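Local coordinates for glucose import ATP-binding protein GlcV (Sulfolobus solfataricus, PDB 1OXX) that hydrolyses ATP to supply the energy for glucose uptake by the GlcSTUV ABC transporter, at residues 281-286 with 324-329; 302-305 with 310-313. The protein carries 1 engineered substitution. All coordinates share one frame; numbering follows the deposited sequence. Where two conformers were deposited one is given.

Both contacts belong to one five-stranded antiparallel sheet of the C-terminal domain, but they join it differently. Contact 1 is buried and brings together the two outermost strands, 281-284 and 324-328, which meet through side chains. Contact 2 lies at the surface and joins neighbouring strands of a hairpin, where the backbone does most of the work. The chain places 302-305 and 310-313 inside the loop closed by contact 1, and strand 310-317 then pairs with 324-328, so Phe-311 and Ile-313 hydrogen-bond to Ser-328 and Thr-326. Aliphatic side chains, with one threonine hydroxyl turned to main-chain oxygens, thus mark the interior, while backbone hydrogen bonds and a charged arginine mark the hairpin.

Contact 1: 281-286 with 324-329; sequences VKLSKD and IFTYSD
Thr-326 reaches over Val-281 and Leu-283, linking the two outermost strands of a strongly curled sheet. The strand axes run at 78° to each other and come no nearer than 7.0 Å, so side chains, not a ladder of backbone bonds, span the gap. Followed outward from CB, Thr-326 meets Val-281 with CB and OG1 and Leu-283 with CG2. CB lies 3.9 Å from the CB of Val-281. OG1, anti to the backbone N (chi1 -171°), turns toward the carbonyls: it is hydrogen-bonded to Pro-278 O, and Val-281 O stands 3.1 Å from OG1 as a second acceptor within range of the same single proton. The methyl CG2, the other branch, runs alongside Leu-283, the two side chains heading opposite ways, and comes to 4.0 Å from CD1 of Leu-283. Threonine suits this place because one branch answers a carbonyl and the other joins the apolar interior.

Beside it, the two methyls of Val-281 straddle the approach of Ile-324, whose CG2 is 3.9 Å from CG2 of Val-281 and equally close to its CG1. The two beta-branched side chains meet at a slant, methyl against methyl, each offering its branches close to the backbone. Ile-324 also packs on Leu-247 of the neighbouring sheet, whereas Leu-283, branched one carbon further out, packs on Ile-313 and Ile-315 of strand 310-317. The meeting of the sheet's two edges is consistent with a barrel of the OB clan, to which this C-terminal domain is assigned. Chemically, the closure rests on a small aliphatic cluster; the buried threonine hydroxyl is satisfied by Pro-278 O, in the loop leading into strand 281-284, with Val-281 O as an alternative acceptor, and no charged group takes part in the contact across the two segments.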
loop_
_atom_site.group_PDB
_atom_site.type_symbol
_atom_site.label_atom_id
_atom_site.label_comp_id
_atom_site.label_asym_id
_atom_site.label_seq_id
_atom_site.Cartn_x
_atom_site.Cartn_y
_atom_site.Cartn_z
ATOM N N VAL A 281 20.442 -2.094 -10.918
ATOM C CA VAL A 281 21.863 -1.794 -10.732
ATOM C C VAL A 281 22.631 -3.117 -10.690
ATOM O O VAL A 281 22.163 -4.086 -10.091
ATOM C CB VAL A 281 22.104 -1.040 -9.411
ATOM C CG1 VAL A 281 23.610 -0.819 -9.128
ATOM C CG2 VAL A 281 21.359 0.275 -9.393
ATOM N N LYS A 282 23.819 -3.144 -11.306
ATOM C CA LYS A 282 24.695 -4.315 -11.248
ATOM C C LYS A 282 26.123 -3.821 -11.096
ATOM O O LYS A 282 26.491 -2.825 -11.708
ATOM C CB LYS A 282 24.566 -5.165 -12.515
ATOM C CG LYS A 282 25.435 -6.401 -12.540
ATOM C CD LYS A 282 25.126 -7.291 -13.765
ATOM C CE LYS A 282 26.078 -8.460 -13.889
ATOM N NZ LYS A 282 25.831 -9.485 -12.845
ATOM N N LEU A 283 26.902 -4.485 -10.252
ATOM C CA LEU A 283 28.299 -4.123 -9.995
ATOM C C LEU A 283 29.270 -5.193 -10.500
ATOM O O LEU A 283 28.954 -6.394 -10.501
ATOM C CB LEU A 283 28.509 -3.956 -8.496
ATOM C CG LEU A 283 27.511 -3.066 -7.761
ATOM C CD1 LEU A 283 27.797 -3.083 -6.276
ATOM C CD2 LEU A 283 27.531 -1.662 -8.292
ATOM N N SER A 284 30.453 -4.759 -10.916
ATOM C CA SER A 284 31.498 -5.696 -11.359
ATOM C C SER A 284 32.867 -5.094 -11.135
ATOM O O SER A 284 32.999 -3.908 -10.906
ATOM C CB SER A 284 31.392 -6.043 -12.840
ATOM O OG SER A 284 31.600 -4.787 -13.473
ATOM N N LYS A 285 33.906 -5.916 -11.204
ATOM C CA LYS A 285 35.247 -5.372 -11.087
ATOM C C LYS A 285 35.866 -5.066 -12.439
ATOM O O LYS A 285 36.829 -4.300 -12.523
ATOM C CB LYS A 285 36.164 -6.342 -10.348
ATOM C CG LYS A 285 35.801 -6.532 -8.903
ATOM C CD LYS A 285 36.180 -5.319 -8.080
ATOM C CE LYS A 285 37.691 -5.148 -8.011
ATOM N NZ LYS A 285 38.082 -3.993 -7.153
ATOM N N ASP A 286 35.344 -5.681 -13.487
ATOM C CA ASP A 286 35.814 -5.441 -14.851
ATOM C C ASP A 286 34.564 -5.432 -15.697
ATOM O O ASP A 286 33.478 -5.731 -15.198
ATOM C CB ASP A 286 36.810 -6.517 -15.308
ATOM C CG ASP A 286 37.689 -6.069 -16.477
ATOM O OD1 ASP A 286 37.389 -5.046 -17.134
ATOM O OD2 ASP A 286 38.728 -6.695 -16.810
ATOM N N ILE A 324 24.257 4.402 -3.716
ATOM C CA ILE A 324 23.476 3.465 -4.493
ATOM C C ILE A 324 23.641 2.100 -3.824
ATOM O O ILE A 324 24.771 1.630 -3.565
ATOM C CB ILE A 324 23.954 3.364 -5.932
ATOM C CG1 ILE A 324 23.643 4.641 -6.702
ATOM C CG2 ILE A 324 23.310 2.182 -6.598
ATOM C CD1 ILE A 324 24.163 4.576 -8.123
ATOM N N PHE A 325 22.515 1.481 -3.495
ATOM C CA PHE A 325 22.551 0.106 -3.022
ATOM C C PHE A 325 21.890 -0.833 -4.009
ATOM O O PHE A 325 21.013 -0.453 -4.813
ATOM C CB PHE A 325 21.946 -0.069 -1.620
ATOM C CG PHE A 325 20.468 0.170 -1.547
ATOM C CD1 PHE A 325 19.573 -0.863 -1.724
ATOM C CD2 PHE A 325 19.980 1.439 -1.314
ATOM C CE1 PHE A 325 18.202 -0.621 -1.672
ATOM C CE2 PHE A 325 18.622 1.680 -1.265
ATOM C CZ PHE A 325 17.739 0.642 -1.436
ATOM N N THR A 326 22.344 -2.073 -3.958
ATOM C CA THR A 326 21.807 -3.129 -4.779
ATOM C C THR A 326 21.989 -4.445 -4.019
ATOM O O THR A 326 22.688 -4.490 -3.002
ATOM C CB THR A 326 22.520 -3.169 -6.138
ATOM O OG1 THR A 326 21.832 -4.076 -7.003
ATOM C CG2 THR A 326 23.906 -3.755 -6.008
ATOM N N TYR A 327 21.349 -5.512 -4.482
ATOM C CA TYR A 327 21.410 -6.807 -3.805
ATOM C C TYR A 327 22.160 -7.821 -4.644
ATOM O O TYR A 327 22.011 -7.874 -5.859
ATOM C CB TYR A 327 20.015 -7.343 -3.479
ATOM C CG TYR A 327 19.233 -6.461 -2.576
ATOM C CD1 TYR A 327 18.298 -5.562 -3.084
ATOM C CD2 TYR A 327 19.426 -6.502 -1.202
ATOM C CE1 TYR A 327 17.599 -4.742 -2.251
ATOM C CE2 TYR A 327 18.735 -5.662 -0.351
ATOM C CZ TYR A 327 17.812 -4.787 -0.885
ATOM O OH TYR A 327 17.102 -3.957 -0.047
ATOM N N SER A 328 22.950 -8.658 -3.983
ATOM C CA SER A 328 23.766 -9.628 -4.700
ATOM C C SER A 328 23.937 -10.961 -3.987
ATOM O O SER A 328 23.808 -11.051 -2.760
ATOM C CB SER A 328 25.148 -9.051 -4.949
ATOM O OG SER A 328 25.948 -9.962 -5.682
ATOM N N ASP A 329 24.241 -11.984 -4.788
ATOM C CA ASP A 329 24.522 -13.325 -4.299
ATOM C C ASP A 329 25.850 -13.366 -3.567
ATOM O O ASP A 329 25.993 -14.118 -2.621
ATOM C CB ASP A 329 24.653 -14.317 -5.463
ATOM C CG ASP A 329 23.334 -14.662 -6.112
ATOM O OD1 ASP A 329 22.306 -14.738 -5.401
ATOM O OD2 ASP A 329 23.256 -14.903 -7.336
#

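Contact 2: 302-305 with 310-313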
loop_
_atom_site.group_PDB
_atom_site.type_symbol
_atom_site.label_atom_id
_atom_site.label_comp_id
_atom_site.label_asym_id
_atom_site.label_seq_id
_atom_site.Cartn_x
_atom_site.Cartn_y
_atom_site.Cartn_z
ATOM N N LYS A 302 30.978 1.151 0.050
ATOM C CA LYS A 302 30.973 1.826 1.345
ATOM C C LYS A 302 30.650 0.868 2.490
ATOM O O LYS A 302 31.329 0.872 3.531
ATOM C CB LYS A 302 29.938 2.946 1.315
ATOM C CG LYS A 302 29.758 3.647 2.633
ATOM C CD LYS A 302 28.707 4.730 2.509
ATOM C CE LYS A 302 28.539 5.503 3.801
ATOM N NZ LYS A 302 27.630 6.671 3.632
ATOM N N VAL A 303 29.588 0.079 2.331
ATOM C CA VAL A 303 29.154 -0.818 3.393
ATOM C C VAL A 303 28.287 -1.930 2.842
ATOM O O VAL A 303 27.612 -1.766 1.823
ATOM C CB VAL A 303 28.387 -0.022 4.464
ATOM C CG1 VAL A 303 27.128 0.610 3.884
ATOM C CG2 VAL A 303 28.113 -0.875 5.709
ATOM N N ILE A 304 28.313 -3.065 3.530
ATOM C CA ILE A 304 27.499 -4.208 3.183
ATOM C C ILE A 304 26.585 -4.577 4.325
ATOM O O ILE A 304 26.984 -4.570 5.503
ATOM C CB ILE A 304 28.384 -5.421 2.827
ATOM C CG1 ILE A 304 29.314 -5.083 1.663
ATOM C CG2 ILE A 304 27.506 -6.651 2.479
ATOM C CD1 ILE A 304 30.260 -6.173 1.346
ATOM N N GLY A 305 25.360 -4.897 3.954
ATOM C CA GLY A 305 24.368 -5.461 4.840
ATOM C C GLY A 305 23.993 -6.854 4.358
ATOM O O GLY A 305 24.349 -7.263 3.239
ATOM N N LEU A 310 20.680 -12.402 0.975
ATOM C CA LEU A 310 21.414 -11.628 -0.009
ATOM C C LEU A 310 22.248 -10.531 0.639
ATOM O O LEU A 310 21.962 -10.059 1.750
ATOM C CB LEU A 310 20.462 -10.980 -1.034
ATOM C CG LEU A 310 19.633 -11.920 -1.920
ATOM C CD1 LEU A 310 18.790 -11.138 -2.919
ATOM C CD2 LEU A 310 20.545 -12.897 -2.644
ATOM N N PHE A 311 23.271 -10.129 -0.088
ATOM C CA PHE A 311 24.114 -9.027 0.336
ATOM C C PHE A 311 23.616 -7.711 -0.239
ATOM O O PHE A 311 23.463 -7.558 -1.453
ATOM C CB PHE A 311 25.548 -9.267 -0.077
ATOM C CG PHE A 311 26.152 -10.457 0.577
ATOM C CD1 PHE A 311 26.198 -11.677 -0.070
ATOM C CD2 PHE A 311 26.616 -10.371 1.876
ATOM C CE1 PHE A 311 26.723 -12.784 0.570
ATOM C CE2 PHE A 311 27.157 -11.465 2.514
ATOM C CZ PHE A 311 27.203 -12.678 1.857
ATOM N N ARG A 312 23.375 -6.763 0.652
ATOM C CA ARG A 312 22.972 -5.420 0.269
ATOM C C ARG A 312 24.241 -4.597 0.213
ATOM O O ARG A 312 24.838 -4.272 1.250
ATOM C CB ARG A 312 21.991 -4.850 1.286
ATOM C CG ARG A 312 21.330 -3.522 0.926
ATOM C CD ARG A 312 20.447 -3.050 2.074
ATOM N NE ARG A 312 19.587 -1.900 1.820
ATOM C CZ ARG A 312 19.975 -0.644 1.908
ATOM N NH1 ARG A 312 21.234 -0.357 2.206
ATOM N NH2 ARG A 312 19.100 0.326 1.691
ATOM N N ILE A 313 24.685 -4.309 -1.003
ATOM C CA ILE A 313 25.928 -3.611 -1.219
ATOM C C ILE A 313 25.649 -2.150 -1.506
ATOM O O ILE A 313 24.942 -1.827 -2.465
ATOM C CB ILE A 313 26.713 -4.230 -2.409
ATOM C CG1 ILE A 313 26.895 -5.729 -2.222
ATOM C CG2 ILE A 313 28.031 -3.523 -2.586
ATOM C CD1 ILE A 313 27.523 -6.400 -3.394
#
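Strands 302-305 and 310-313 run antiparallel at 157°, with Ile-304 and Ile-313 as a non-hydrogen-bonded pair beside the hydrogen-bonded pair of Gly-305 and Arg-312, in which Gly-305 N donates to Arg-312 O, nearly straight at 171°, and Arg-312 N to Gly-305 O, both at 2.8 Å.

Ile-304 meets Phe-311 diagonally across the hairpin. With CG1 beside the backbone N (chi1 -58°), the methyl CG2 of Ile-304 stands opposite that N and is directed at the ring, coming within 3.9 Å of CD2 of Phe-311, while the same methyl also rests near Arg-312 O. The ring itself goes on to meet Tyr-306 and Pro-331. Ile-313, more deeply buried, packs on Val-301, just before a classic beta bulge in which Lys-302 and Val-303 both face Thr-314. On the face bearing Arg-312, Gly-305 has no side chain and so puts nothing beside the arginine within the pair, and the extended arginine leads away from its partner strand to make a cation-pi contact with Phe-325. Backbone bonds therefore fix the hairpin, hydrophobic groups line one face, and a charged chain reaches across the other to the next strand.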